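Local coordinates for putative uncharacterized protein (Chaetomium thermophilum, PDB 4XRI) that is importin beta (karyopherin-95), a flexible HEAT-repeat transport receptor that carries protein cargo into the nucleus and probably binds a small GTPase, at residues R98-V101 against K102-L106; S159-A162 against I163-C167; V189-G192 against A193-E196; E197-N200 against E201-F204; A206-A209 against L210-L214. The protein carries 2 engineered substitutions. All blocks are in the same frame, centred on the assembly; numbering follows the deposited sequence.

Interaction 1 of 5, residues R98-V101 against K102-L106; sequences RTRV and KQLAL. With SO4 (sulfate ion), chain F.
Between R98-V101 and K102-L106 the chain is one run of alpha helix, and four successive i to i+4 bonds join its halves, from K102 N to R98 O at 2.9 Å through to A105 N on V101 O at 3.0 Å. R100 and L104 make the side-chain contact, one turn apart. The CG of R100 stands anti to the backbone N (chi1 -177°) and the chain bends at chi2 (65°), which carries the guanidinium forward along the helix, over L104. One face of that group then rests on L104. CG of L104 sits over the centre of the plane, and L104 CD1 comes within 3.6 Å of R100 NE. This is apolar packing against a flat cation. With an alanine at L104, that face of the guanidinium is likely to lose its apolar support and turn more freely. The stretch belongs to helix 95-108, in the importin-beta N-terminal domain of this HEAT-repeat protein. V101 and A105 face inward, toward helix 114-131, and V101 also meets W89. The aliphatic part of K102 lies along R98 O, with CD 3.2 Å from that oxygen. Its ammonium group pairs with E131 and donates a hydrogen bond to each of two waters. One of these waters is also weakly held by R98 NE, the other by T99 OG1, whose main partner is Q95. At its far end R98 grips a sulfate: NH1 and NH2 both donate to O4, each at 2.9 Å. Q95 and T93 also take bonds from this guanidinium.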
loop_
_atom_site.group_PDB
_atom_site.type_symbol
_atom_site.label_atom_id
_atom_site.label_comp_id
_atom_site.label_asym_id
_atom_site.label_seq_id
_atom_site.Cartn_x
_atom_site.Cartn_y
_atom_site.Cartn_z
ATOM N N ARG A 98 -16.212 -33.415 21.584
ATOM C CA ARG A 98 -16.739 -32.550 20.533
ATOM C C ARG A 98 -18.234 -32.307 20.703
ATOM O O ARG A 98 -18.700 -31.174 20.597
ATOM C CB ARG A 98 -16.465 -33.144 19.152
ATOM C CG ARG A 98 -15.002 -33.150 18.765
ATOM C CD ARG A 98 -14.815 -33.449 17.287
ATOM N NE ARG A 98 -15.369 -34.746 16.908
ATOM C CZ ARG A 98 -14.695 -35.889 16.955
ATOM N NH1 ARG A 98 -15.280 -37.021 16.589
ATOM N NH2 ARG A 98 -13.433 -35.900 17.367
ATOM N N THR A 99 -18.974 -33.379 20.967
ATOM C CA THR A 99 -20.413 -33.287 21.183
ATOM C C THR A 99 -20.727 -32.394 22.377
ATOM O O THR A 99 -21.664 -31.597 22.346
ATOM C CB THR A 99 -21.039 -34.678 21.407
ATOM O OG1 THR A 99 -20.772 -35.509 20.269
ATOM C CG2 THR A 99 -22.545 -34.566 21.604
ATOM N N ARG A 100 -19.925 -32.529 23.426
ATOM C CA ARG A 100 -20.109 -31.752 24.642
ATOM C C ARG A 100 -19.836 -30.269 24.406
ATOM O O ARG A 100 -20.614 -29.412 24.829
ATOM C CB ARG A 100 -19.202 -32.281 25.751
ATOM C CG ARG A 100 -19.376 -31.581 27.081
ATOM C CD ARG A 100 -20.756 -31.813 27.660
ATOM N NE ARG A 100 -20.902 -31.186 28.971
ATOM C CZ ARG A 100 -22.061 -31.029 29.600
ATOM N NH1 ARG A 100 -22.098 -30.446 30.790
ATOM N NH2 ARG A 100 -23.186 -31.449 29.036
ATOM N N VAL A 101 -18.725 -29.973 23.738
ATOM C CA VAL A 101 -18.355 -28.596 23.430
ATOM C C VAL A 101 -19.404 -27.944 22.537
ATOM O O VAL A 101 -19.826 -26.812 22.779
ATOM C CB VAL A 101 -16.976 -28.519 22.739
ATOM C CG1 VAL A 101 -16.713 -27.112 22.216
ATOM C CG2 VAL A 101 -15.880 -28.945 23.702
ATOM N N LYS A 102 -19.825 -28.677 21.510
ATOM C CA LYS A 102 -20.836 -28.194 20.572
ATOM C C LYS A 102 -22.159 -27.868 21.262
ATOM O O LYS A 102 -22.759 -26.821 21.009
ATOM C CB LYS A 102 -21.065 -29.225 19.463
ATOM C CG LYS A 102 -19.965 -29.234 18.406
ATOM C CD LYS A 102 -19.890 -30.564 17.666
ATOM C CE LYS A 102 -21.120 -30.810 16.810
ATOM N NZ LYS A 102 -20.984 -32.065 16.020
ATOM N N GLN A 103 -22.607 -28.762 22.136
ATOM C CA GLN A 103 -23.894 -28.593 22.802
ATOM C C GLN A 103 -23.883 -27.435 23.798
ATOM O O GLN A 103 -24.823 -26.640 23.846
ATOM C CB GLN A 103 -24.302 -29.883 23.515
ATOM C CG GLN A 103 -25.673 -29.816 24.177
ATOM C CD GLN A 103 -26.792 -29.545 23.189
ATOM O OE1 GLN A 103 -26.695 -29.889 22.010
ATOM N NE2 GLN A 103 -27.862 -28.919 23.667
ATOM N N LEU A 104 -22.818 -27.345 24.589
ATOM C CA LEU A 104 -22.687 -26.267 25.565
ATOM C C LEU A 104 -22.563 -24.908 24.881
ATOM O O LEU A 104 -23.126 -23.916 25.348
ATOM C CB LEU A 104 -21.481 -26.509 26.475
ATOM C CG LEU A 104 -21.672 -27.547 27.581
ATOM C CD1 LEU A 104 -20.411 -27.669 28.422
ATOM C CD2 LEU A 104 -22.863 -27.183 28.452
ATOM N N ALA A 105 -21.825 -24.870 23.775
ATOM C CA ALA A 105 -21.671 -23.645 22.999
ATOM C C ALA A 105 -23.021 -23.201 22.443
ATOM O O ALA A 105 -23.378 -22.024 22.522
ATOM C CB ALA A 105 -20.669 -23.845 21.871
ATOM N N LEU A 106 -23.757 -24.154 21.880
ATOM C CA LEU A 106 -25.096 -23.902 21.355
ATOM C C LEU A 106 -26.029 -23.337 22.417
ATOM O O LEU A 106 -26.749 -22.367 22.178
ATOM C CB LEU A 106 -25.697 -25.187 20.782
ATOM C CG LEU A 106 -25.728 -25.352 19.262
ATOM C CD1 LEU A 106 -26.507 -26.604 18.883
ATOM C CD2 LEU A 106 -26.326 -24.116 18.605
HETATM S S SO4 F . -13.494 -40.190 17.702
HETATM O O1 SO4 F . -14.085 -40.494 16.402
HETATM O O2 SO4 F . -12.225 -40.898 17.841
HETATM O O3 SO4 F . -14.405 -40.609 18.765
HETATM O O4 SO4 F . -13.257 -38.752 17.799
HETATM O O HOH W 1 -18.337 -33.683 15.818
HETATM O O HOH W 2 -22.028 -33.856 17.694
#

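Interaction 2 of 5, residues S159-A162 against I163-C167; sequences SLTA and IGFIC
The F165 ring has T161 on one face. T161 O lies 3.2 Å above the ring plane, offset toward the rim. The methyl T161 CG2 sits over the face too, 3.8 Å from the centroid of the F165 ring and 28° off its normal, a CH-pi contact. Its nearest ring atom is F165 CZ, at 3.4 Å from T161 CG2. The two side chains lie side by side and point the same way. T161 CG2 is anti to the backbone N, while the F165 CG is anti to its own carbonyl carbon (chi1 -72°), which tips the ring back over the preceding turn. T161 OG1 is turned to Q157 O. T161 O also accepts the backbone bond from F165 N at 3.0 Å. A serine at F165 removes the ring, which is likely to leave the T161 methyl without its CH-pi partner and open a gap toward Q118, Q122 and A125 of helix 114-131. The buried I163 and I166 each run their CG1 past a carbonyl of the preceding turn, S159 O and A162 O. Both pack on helix 140-150. T161 and F165 form an i to i+4 side-chain pair on helix 153-168, within the stacked helices of a HEAT-repeat solenoid.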
loop_
_atom_site.group_PDB
_atom_site.type_symbol
_atom_site.label_atom_id
_atom_site.label_comp_id
_atom_site.label_asym_id
_atom_site.label_seq_id
_atom_site.Cartn_x
_atom_site.Cartn_y
_atom_site.Cartn_z
ATOM N N SER A 159 -27.771 -15.919 17.868
ATOM C CA SER A 159 -27.901 -16.868 16.769
ATOM C C SER A 159 -27.811 -16.151 15.429
ATOM O O SER A 159 -27.239 -16.674 14.475
ATOM C CB SER A 159 -29.213 -17.643 16.870
ATOM O OG SER A 159 -29.270 -18.355 18.092
ATOM N N LEU A 160 -28.384 -14.955 15.367
ATOM C CA LEU A 160 -28.237 -14.102 14.194
ATOM C C LEU A 160 -26.768 -13.769 13.985
ATOM O O LEU A 160 -26.261 -13.799 12.865
ATOM C CB LEU A 160 -29.060 -12.822 14.349
ATOM C CG LEU A 160 -30.566 -12.974 14.150
ATOM C CD1 LEU A 160 -31.295 -11.738 14.647
ATOM C CD2 LEU A 160 -30.873 -13.228 12.681
ATOM N N THR A 161 -26.091 -13.466 15.088
ATOM C CA THR A 161 -24.672 -13.142 15.072
ATOM C C THR A 161 -23.834 -14.329 14.597
ATOM O O THR A 161 -22.879 -14.165 13.834
ATOM C CB THR A 161 -24.200 -12.701 16.472
ATOM O OG1 THR A 161 -24.897 -11.510 16.860
ATOM C CG2 THR A 161 -22.714 -12.421 16.475
ATOM N N ALA A 162 -24.208 -15.524 15.043
ATOM C CA ALA A 162 -23.510 -16.745 14.653
ATOM C C ALA A 162 -23.714 -17.038 13.172
ATOM O O ALA A 162 -22.779 -17.423 12.468
ATOM C CB ALA A 162 -23.980 -17.922 15.499
ATOM N N ILE A 163 -24.946 -16.849 12.708
ATOM C CA ILE A 163 -25.282 -17.008 11.299
ATOM C C ILE A 163 -24.442 -16.077 10.427
ATOM O O ILE A 163 -23.915 -16.481 9.388
ATOM C CB ILE A 163 -26.783 -16.741 11.053
ATOM C CG1 ILE A 163 -27.623 -17.911 11.577
ATOM C CG2 ILE A 163 -27.056 -16.516 9.576
ATOM C CD1 ILE A 163 -29.115 -17.642 11.559
ATOM N N GLY A 164 -24.308 -14.831 10.869
ATOM C CA GLY A 164 -23.519 -13.843 10.158
ATOM C C GLY A 164 -22.049 -14.214 10.092
ATOM O O GLY A 164 -21.412 -14.077 9.049
ATOM N N PHE A 165 -21.516 -14.687 11.217
ATOM C CA PHE A 165 -20.123 -15.125 11.303
ATOM C C PHE A 165 -19.835 -16.253 10.324
ATOM O O PHE A 165 -18.801 -16.267 9.655
ATOM C CB PHE A 165 -19.785 -15.583 12.726
ATOM C CG PHE A 165 -19.672 -14.464 13.720
ATOM C CD1 PHE A 165 -19.696 -13.143 13.308
ATOM C CD2 PHE A 165 -19.527 -14.737 15.070
ATOM C CE1 PHE A 165 -19.586 -12.116 14.222
ATOM C CE2 PHE A 165 -19.411 -13.714 15.990
ATOM C CZ PHE A 165 -19.441 -12.400 15.564
ATOM N N ILE A 166 -20.763 -17.200 10.251
ATOM C CA ILE A 166 -20.627 -18.359 9.382
ATOM C C ILE A 166 -20.744 -17.970 7.908
ATOM O O ILE A 166 -19.956 -18.418 7.074
ATOM C CB ILE A 166 -21.684 -19.425 9.728
ATOM C CG1 ILE A 166 -21.375 -20.044 11.093
ATOM C CG2 ILE A 166 -21.736 -20.504 8.660
ATOM C CD1 ILE A 166 -22.469 -20.946 11.624
ATOM N N CYS A 167 -21.714 -17.116 7.595
ATOM C CA CYS A 167 -21.967 -16.723 6.211
ATOM C C CYS A 167 -20.904 -15.782 5.648
ATOM O O CYS A 167 -20.695 -15.736 4.437
ATOM C CB CYS A 167 -23.347 -16.070 6.089
ATOM S SG CYS A 167 -24.724 -17.240 6.127
#

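Interaction 3 of 5, residues V189-G192 against A193-E196; sequences VVQG and ARKE
The C-terminal end of helix 182-193 is where this contact lies, at the point where the chain leaves the helix for the loop that leads to helix 200-212. The backbone bonds fray here. A193 N lies 3.0 Å from V190 O and bonds to it, in the short i to i+3 manner. The donor stands above the carbonyl plane, 70° out of it, so the bond is not aimed at a lone pair. A second, weak bond runs from A193 N to V189 O at 3.2 Å. R194 N reaches V190 O at the same length, and this bond is weak as well. V190 O thus receives two amides from the departing chain. R194 then turns out of helical geometry, with psi at 157°. Its side chain is extended from CG to NE and runs obliquely across V190. R194 CG passes 3.6 Å from V190 O. One face of the guanidinium looks onto V190 CG1, which lies 4.2 Å from R194 NE. The contact is loose: a methyl lies against the face of a cation. CG of Q191 is a similar distance from R194 NH1. Around the helix end, Y229 and V233 of helix 224-238 receive V190, A193 and R194. On helix 200-212, L210 touches V189 and A206 touches A193.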
loop_
_atom_site.group_PDB
_atom_site.type_symbol
_atom_site.label_atom_id
_atom_site.label_comp_id
_atom_site.label_asym_id
_atom_site.label_seq_id
_atom_site.Cartn_x
_atom_site.Cartn_y
_atom_site.Cartn_z
ATOM N N VAL A 189 -32.867 -13.526 8.688
ATOM C CA VAL A 189 -32.163 -12.282 8.988
ATOM C C VAL A 189 -32.971 -11.057 8.554
ATOM O O VAL A 189 -32.953 -10.028 9.230
ATOM C CB VAL A 189 -30.759 -12.243 8.330
ATOM C CG1 VAL A 189 -29.951 -13.465 8.749
ATOM C CG2 VAL A 189 -30.847 -12.155 6.818
ATOM N N VAL A 190 -33.692 -11.171 7.442
ATOM C CA VAL A 190 -34.481 -10.053 6.938
ATOM C C VAL A 190 -35.696 -9.828 7.828
ATOM O O VAL A 190 -36.012 -8.690 8.191
ATOM C CB VAL A 190 -34.947 -10.281 5.485
ATOM C CG1 VAL A 190 -36.036 -9.282 5.107
ATOM C CG2 VAL A 190 -33.771 -10.173 4.532
ATOM N N GLN A 191 -36.372 -10.916 8.182
ATOM C CA GLN A 191 -37.534 -10.824 9.059
ATOM C C GLN A 191 -37.141 -10.316 10.437
ATOM O O GLN A 191 -37.918 -9.639 11.106
ATOM C CB GLN A 191 -38.233 -12.177 9.182
ATOM C CG GLN A 191 -39.033 -12.566 7.950
ATOM C CD GLN A 191 -39.827 -13.844 8.139
ATOM O OE1 GLN A 191 -39.656 -14.560 9.127
ATOM N NE2 GLN A 191 -40.707 -14.137 7.187
ATOM N N GLY A 192 -35.924 -10.636 10.858
ATOM C CA GLY A 192 -35.435 -10.172 12.140
ATOM C C GLY A 192 -35.139 -8.685 12.122
ATOM O O GLY A 192 -35.171 -8.027 13.156
ATOM N N ALA A 193 -34.845 -8.158 10.937
ATOM C CA ALA A 193 -34.408 -6.772 10.790
ATOM C C ALA A 193 -35.572 -5.808 10.571
ATOM O O ALA A 193 -35.415 -4.595 10.707
ATOM C CB ALA A 193 -33.419 -6.659 9.639
ATOM N N ARG A 194 -36.738 -6.352 10.235
ATOM C CA ARG A 194 -37.900 -5.530 9.908
ATOM C C ARG A 194 -38.433 -4.762 11.109
ATOM O O ARG A 194 -38.215 -5.149 12.256
ATOM C CB ARG A 194 -39.011 -6.396 9.312
ATOM C CG ARG A 194 -38.901 -6.554 7.811
ATOM C CD ARG A 194 -39.916 -7.542 7.276
ATOM N NE ARG A 194 -39.802 -7.689 5.829
ATOM C CZ ARG A 194 -40.358 -8.672 5.132
ATOM N NH1 ARG A 194 -41.067 -9.607 5.749
ATOM N NH2 ARG A 194 -40.198 -8.724 3.817
ATOM N N LYS A 195 -39.137 -3.670 10.831
ATOM C CA LYS A 195 -39.688 -2.827 11.887
ATOM C C LYS A 195 -40.827 -3.536 12.609
ATOM O O LYS A 195 -41.209 -3.152 13.713
ATOM C CB LYS A 195 -40.169 -1.489 11.319
ATOM C CG LYS A 195 -41.362 -1.576 10.381
ATOM C CD LYS A 195 -41.790 -0.183 9.937
ATOM C CE LYS A 195 -42.948 -0.226 8.953
ATOM N NZ LYS A 195 -42.598 -0.965 7.710
ATOM N N GLU A 196 -41.360 -4.579 11.981
ATOM C CA GLU A 196 -42.390 -5.400 12.606
ATOM C C GLU A 196 -41.806 -6.196 13.771
ATOM O O GLU A 196 -42.539 -6.698 14.622
ATOM C CB GLU A 196 -43.030 -6.342 11.585
ATOM C CG GLU A 196 -43.975 -5.657 10.609
ATOM C CD GLU A 196 -43.247 -4.863 9.540
ATOM O OE1 GLU A 196 -42.048 -5.130 9.313
ATOM O OE2 GLU A 196 -43.875 -3.972 8.930
#

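Interaction 4 of 5, residues E197-N200 against E201-F204; sequences EPNN and EVRF. With SO4 (sulfate ion), chain D.
E197 holds its CG anti to the backbone N (chi1 166°) and bends at chi2, a shape that turns its carboxylate toward the start of helix 200-212. There it lies across V202 at about a right angle, with E197 CD 3.7 Å from V202 CG1. E197 OE2 also accepts N199 N at 3.1 Å, on its anti side and 31° out of the carboxylate plane. This bond ties the loop down just ahead of the helix. N199 is the N-cap. Its OD1 takes a weak bond from E201 N at 3.0 Å, and its CB packs on V202 CG2. The N199 amide and the E201 carboxylate are turned almost perpendicular, 82° apart, and N199 OD1 lies close to E201 CG. The other end of the N199 amide, ND2, donates to Q153. Helical bonding starts with R203 N to N199 O and F204 N to N200 O. R203 slides past E197 in the opposite direction, and R203 CG meets E197 CG at 3.6 Å. The arginine chain bends at chi3 and sends its guanidinium out to a sulfate, probably from the crystallisation liquor. R203 NH1 donates to sulfate O2 at 3.1 Å and, weakly, to sulfate O1 at 2.8 Å. R203 NE is turned to A193 O, which ties this helix start to the end of helix 182-193. Helix 153-168 lies against V202 through K156 and L160, and against E201 through Q153 and Q157. I245 of helix 243-260 meets N200 and R203.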
loop_
_atom_site.group_PDB
_atom_site.type_symbol
_atom_site.label_atom_id
_atom_site.label_comp_id
_atom_site.label_asym_id
_atom_site.label_seq_id
_atom_site.Cartn_x
_atom_site.Cartn_y
_atom_site.Cartn_z
ATOM N N GLU A 197 -40.482 -6.316 13.795
ATOM C CA GLU A 197 -39.789 -6.913 14.929
ATOM C C GLU A 197 -39.770 -5.923 16.087
ATOM O O GLU A 197 -39.141 -4.870 15.995
ATOM C CB GLU A 197 -38.364 -7.326 14.546
ATOM C CG GLU A 197 -37.468 -7.640 15.734
ATOM C CD GLU A 197 -37.971 -8.811 16.557
ATOM O OE1 GLU A 197 -38.425 -9.809 15.959
ATOM O OE2 GLU A 197 -37.917 -8.728 17.802
ATOM N N PRO A 198 -40.464 -6.263 17.184
ATOM C CA PRO A 198 -40.642 -5.361 18.329
ATOM C C PRO A 198 -39.338 -5.026 19.049
ATOM O O PRO A 198 -39.195 -3.929 19.587
ATOM C CB PRO A 198 -41.578 -6.153 19.252
ATOM C CG PRO A 198 -41.329 -7.577 18.903
ATOM C CD PRO A 198 -41.076 -7.583 17.423
ATOM N N ASN A 199 -38.400 -5.965 19.048
ATOM C CA ASN A 199 -37.164 -5.824 19.807
ATOM C C ASN A 199 -36.047 -5.175 18.991
ATOM O O ASN A 199 -35.631 -5.703 17.958
ATOM C CB ASN A 199 -36.717 -7.194 20.320
ATOM C CG ASN A 199 -35.833 -7.099 21.543
ATOM O OD1 ASN A 199 -34.776 -6.466 21.512
ATOM N ND2 ASN A 199 -36.266 -7.722 22.635
ATOM N N ASN A 200 -35.561 -4.033 19.468
ATOM C CA ASN A 200 -34.522 -3.283 18.766
ATOM C C ASN A 200 -33.162 -3.970 18.797
ATOM O O ASN A 200 -32.363 -3.817 17.874
ATOM C CB ASN A 200 -34.399 -1.875 19.348
ATOM C CG ASN A 200 -35.520 -0.962 18.900
ATOM O OD1 ASN A 200 -36.193 -1.230 17.905
ATOM N ND2 ASN A 200 -35.719 0.132 19.626
ATOM N N GLU A 201 -32.902 -4.722 19.862
ATOM C CA GLU A 201 -31.659 -5.473 19.985
ATOM C C GLU A 201 -31.591 -6.536 18.897
ATOM O O GLU A 201 -30.550 -6.746 18.280
ATOM C CB GLU A 201 -31.548 -6.121 21.368
ATOM C CG GLU A 201 -31.971 -5.225 22.516
ATOM C CD GLU A 201 -31.040 -4.045 22.718
ATOM O OE1 GLU A 201 -29.845 -4.165 22.376
ATOM O OE2 GLU A 201 -31.503 -2.999 23.220
ATOM N N VAL A 202 -32.720 -7.201 18.679
ATOM C CA VAL A 202 -32.843 -8.220 17.648
ATOM C C VAL A 202 -32.662 -7.614 16.261
ATOM O O VAL A 202 -31.947 -8.163 15.421
ATOM C CB VAL A 202 -34.215 -8.931 17.733
ATOM C CG1 VAL A 202 -34.449 -9.802 16.509
ATOM C CG2 VAL A 202 -34.309 -9.751 19.015
ATOM N N ARG A 203 -33.305 -6.471 16.037
ATOM C CA ARG A 203 -33.210 -5.774 14.757
ATOM C C ARG A 203 -31.774 -5.387 14.417
ATOM O O ARG A 203 -31.340 -5.543 13.273
ATOM C CB ARG A 203 -34.092 -4.523 14.752
ATOM C CG ARG A 203 -35.571 -4.795 14.513
ATOM C CD ARG A 203 -36.347 -3.501 14.302
ATOM N NE ARG A 203 -36.077 -2.898 12.999
ATOM C CZ ARG A 203 -36.493 -1.689 12.634
ATOM N NH1 ARG A 203 -37.192 -0.945 13.481
ATOM N NH2 ARG A 203 -36.205 -1.221 11.428
ATOM N N PHE A 204 -31.035 -4.894 15.408
ATOM C CA PHE A 204 -29.645 -4.508 15.183
ATOM C C PHE A 204 -28.782 -5.719 14.851
ATOM O O PHE A 204 -27.939 -5.667 13.956
ATOM C CB PHE A 204 -29.061 -3.792 16.400
ATOM C CG PHE A 204 -27.599 -3.477 16.257
ATOM C CD1 PHE A 204 -27.172 -2.555 15.319
ATOM C CD2 PHE A 204 -26.653 -4.111 17.046
ATOM C CE1 PHE A 204 -25.834 -2.263 15.170
ATOM C CE2 PHE A 204 -25.307 -3.823 16.902
ATOM C CZ PHE A 204 -24.898 -2.895 15.962
HETATM S S SO4 D . -39.065 2.034 13.403
HETATM O O1 SO4 D . -38.393 1.392 14.527
HETATM O O2 SO4 D . -38.510 1.528 12.150
HETATM O O3 SO4 D . -40.494 1.744 13.455
HETATM O O4 SO4 D . -38.861 3.476 13.484
#

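Interaction 5 of 5, residues A206-A209 against L210-L214; sequences AITA and LGDSL
S213 hooks back onto A209, one turn earlier, near the C-terminal end of helix 200-212. Its OG is anti to the carbonyl carbon (chi1 -53°), beside the backbone N, and from there donates to A209 O at 2.6 Å. The hydroxyl is tilted 34° from the carbonyl plane. The same oxygen takes a weak bond from S213 N at 2.9 Å, so one residue meets A209 O with both its amide and its hydroxyl. T208 and D212 lie side by side and point the same way. The methyl T208 CG2 is 4.1 Å from D212 OD2, a loose contact. D212 also brings its CG to within 3.4 Å of T208 O, while its OD1 turns to a salt bridge with R255 of helix 243-260. The hydroxyl of T208 is directed to F204 O. On the inner side I207 crosses L210, with I207 CD1 4.2 Å from L210 CD2. L210 CG and I207 CG1 are both anti to the backbone N, which in I207 leaves CG2 wedged between N and the carbonyl carbon. L210 continues inward to I230, V233 and V234 of helix 224-238 and to C252 of helix 243-260. A serine hydroxyl bonded to the carbonyl four residues back is a familiar feature of alpha helices, here inside the packed helices of the HEAT-repeat solenoid.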
loop_
_atom_site.group_PDB
_atom_site.type_symbol
_atom_site.label_atom_id
_atom_site.label_comp_id
_atom_site.label_asym_id
_atom_site.label_seq_id
_atom_site.Cartn_x
_atom_site.Cartn_y
_atom_site.Cartn_z
ATOM N N ALA A 206 -29.832 -8.462 13.555
ATOM C CA ALA A 206 -30.284 -8.989 12.274
ATOM C C ALA A 206 -29.731 -8.196 11.096
ATOM O O ALA A 206 -29.288 -8.776 10.105
ATOM C CB ALA A 206 -31.800 -9.008 12.226
ATOM N N ILE A 207 -29.762 -6.871 11.199
ATOM C CA ILE A 207 -29.282 -6.027 10.111
ATOM C C ILE A 207 -27.763 -6.153 9.981
ATOM O O ILE A 207 -27.214 -6.083 8.883
ATOM C CB ILE A 207 -29.689 -4.541 10.308
ATOM C CG1 ILE A 207 -29.485 -3.749 9.014
ATOM C CG2 ILE A 207 -28.947 -3.899 11.472
ATOM C CD1 ILE A 207 -30.450 -4.113 7.917
ATOM N N THR A 208 -27.093 -6.370 11.110
ATOM C CA THR A 208 -25.652 -6.577 11.124
ATOM C C THR A 208 -25.313 -7.902 10.457
ATOM O O THR A 208 -24.366 -7.998 9.676
ATOM C CB THR A 208 -25.090 -6.571 12.558
ATOM O OG1 THR A 208 -25.474 -5.359 13.216
ATOM C CG2 THR A 208 -23.569 -6.682 12.539
ATOM N N ALA A 209 -26.104 -8.921 10.777
ATOM C CA ALA A 209 -25.913 -10.252 10.217
ATOM C C ALA A 209 -26.154 -10.243 8.712
ATOM O O ALA A 209 -25.458 -10.928 7.960
ATOM C CB ALA A 209 -26.835 -11.249 10.898
ATOM N N LEU A 210 -27.142 -9.464 8.278
ATOM C CA LEU A 210 -27.421 -9.306 6.856
ATOM C C LEU A 210 -26.219 -8.698 6.142
ATOM O O LEU A 210 -25.832 -9.150 5.066
ATOM C CB LEU A 210 -28.667 -8.442 6.640
ATOM C CG LEU A 210 -28.990 -8.079 5.187
ATOM C CD1 LEU A 210 -29.127 -9.331 4.336
ATOM C CD2 LEU A 210 -30.258 -7.235 5.118
ATOM N N GLY A 211 -25.630 -7.679 6.757
ATOM C CA GLY A 211 -24.440 -7.044 6.224
ATOM C C GLY A 211 -23.305 -8.037 6.077
ATOM O O GLY A 211 -22.633 -8.076 5.051
ATOM N N ASP A 212 -23.107 -8.854 7.106
ATOM C CA ASP A 212 -22.056 -9.867 7.098
ATOM C C ASP A 212 -22.338 -10.978 6.088
ATOM O O ASP A 212 -21.420 -11.647 5.621
ATOM C CB ASP A 212 -21.885 -10.473 8.497
ATOM C CG ASP A 212 -21.279 -9.496 9.490
ATOM O OD1 ASP A 212 -20.626 -8.525 9.050
ATOM O OD2 ASP A 212 -21.447 -9.705 10.709
ATOM N N SER A 213 -23.607 -11.168 5.749
ATOM C CA SER A 213 -24.003 -12.302 4.919
ATOM C C SER A 213 -24.246 -11.917 3.464
ATOM O O SER A 213 -24.727 -12.733 2.679
ATOM C CB SER A 213 -25.264 -12.956 5.490
ATOM O OG SER A 213 -25.098 -13.281 6.858
ATOM N N LEU A 214 -23.898 -10.685 3.109
ATOM C CA LEU A 214 -24.239 -10.125 1.801
ATOM C C LEU A 214 -23.737 -10.951 0.622
ATOM O O LEU A 214 -24.500 -11.250 -0.297
ATOM C CB LEU A 214 -23.698 -8.701 1.689
ATOM C CG LEU A 214 -24.625 -7.639 2.273
ATOM C CD1 LEU A 214 -24.006 -6.258 2.161
ATOM C CD2 LEU A 214 -25.974 -7.684 1.570
#

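All five contacts are local and follow one another along the chain in the N-terminal part of the solenoid, on the same side of its centre. Interaction 1, on helix 95-108, stands apart: its centre is about 17 Å from that of interaction 2 and 25 to 29 Å from the others. Interactions 2 to 5 form a cluster. Interactions 2 and 5 have centres about 8 Å apart, where L160 O of helix 153-168 meets A209 CB of helix 200-212. Interactions 3 and 4, also about 8 Å apart, share the loop between helices 182-193 and 200-212. Interactions 4 and 5 occupy the two ends of helix 200-212. Neighbouring helices of the solenoid are thus packed directly together.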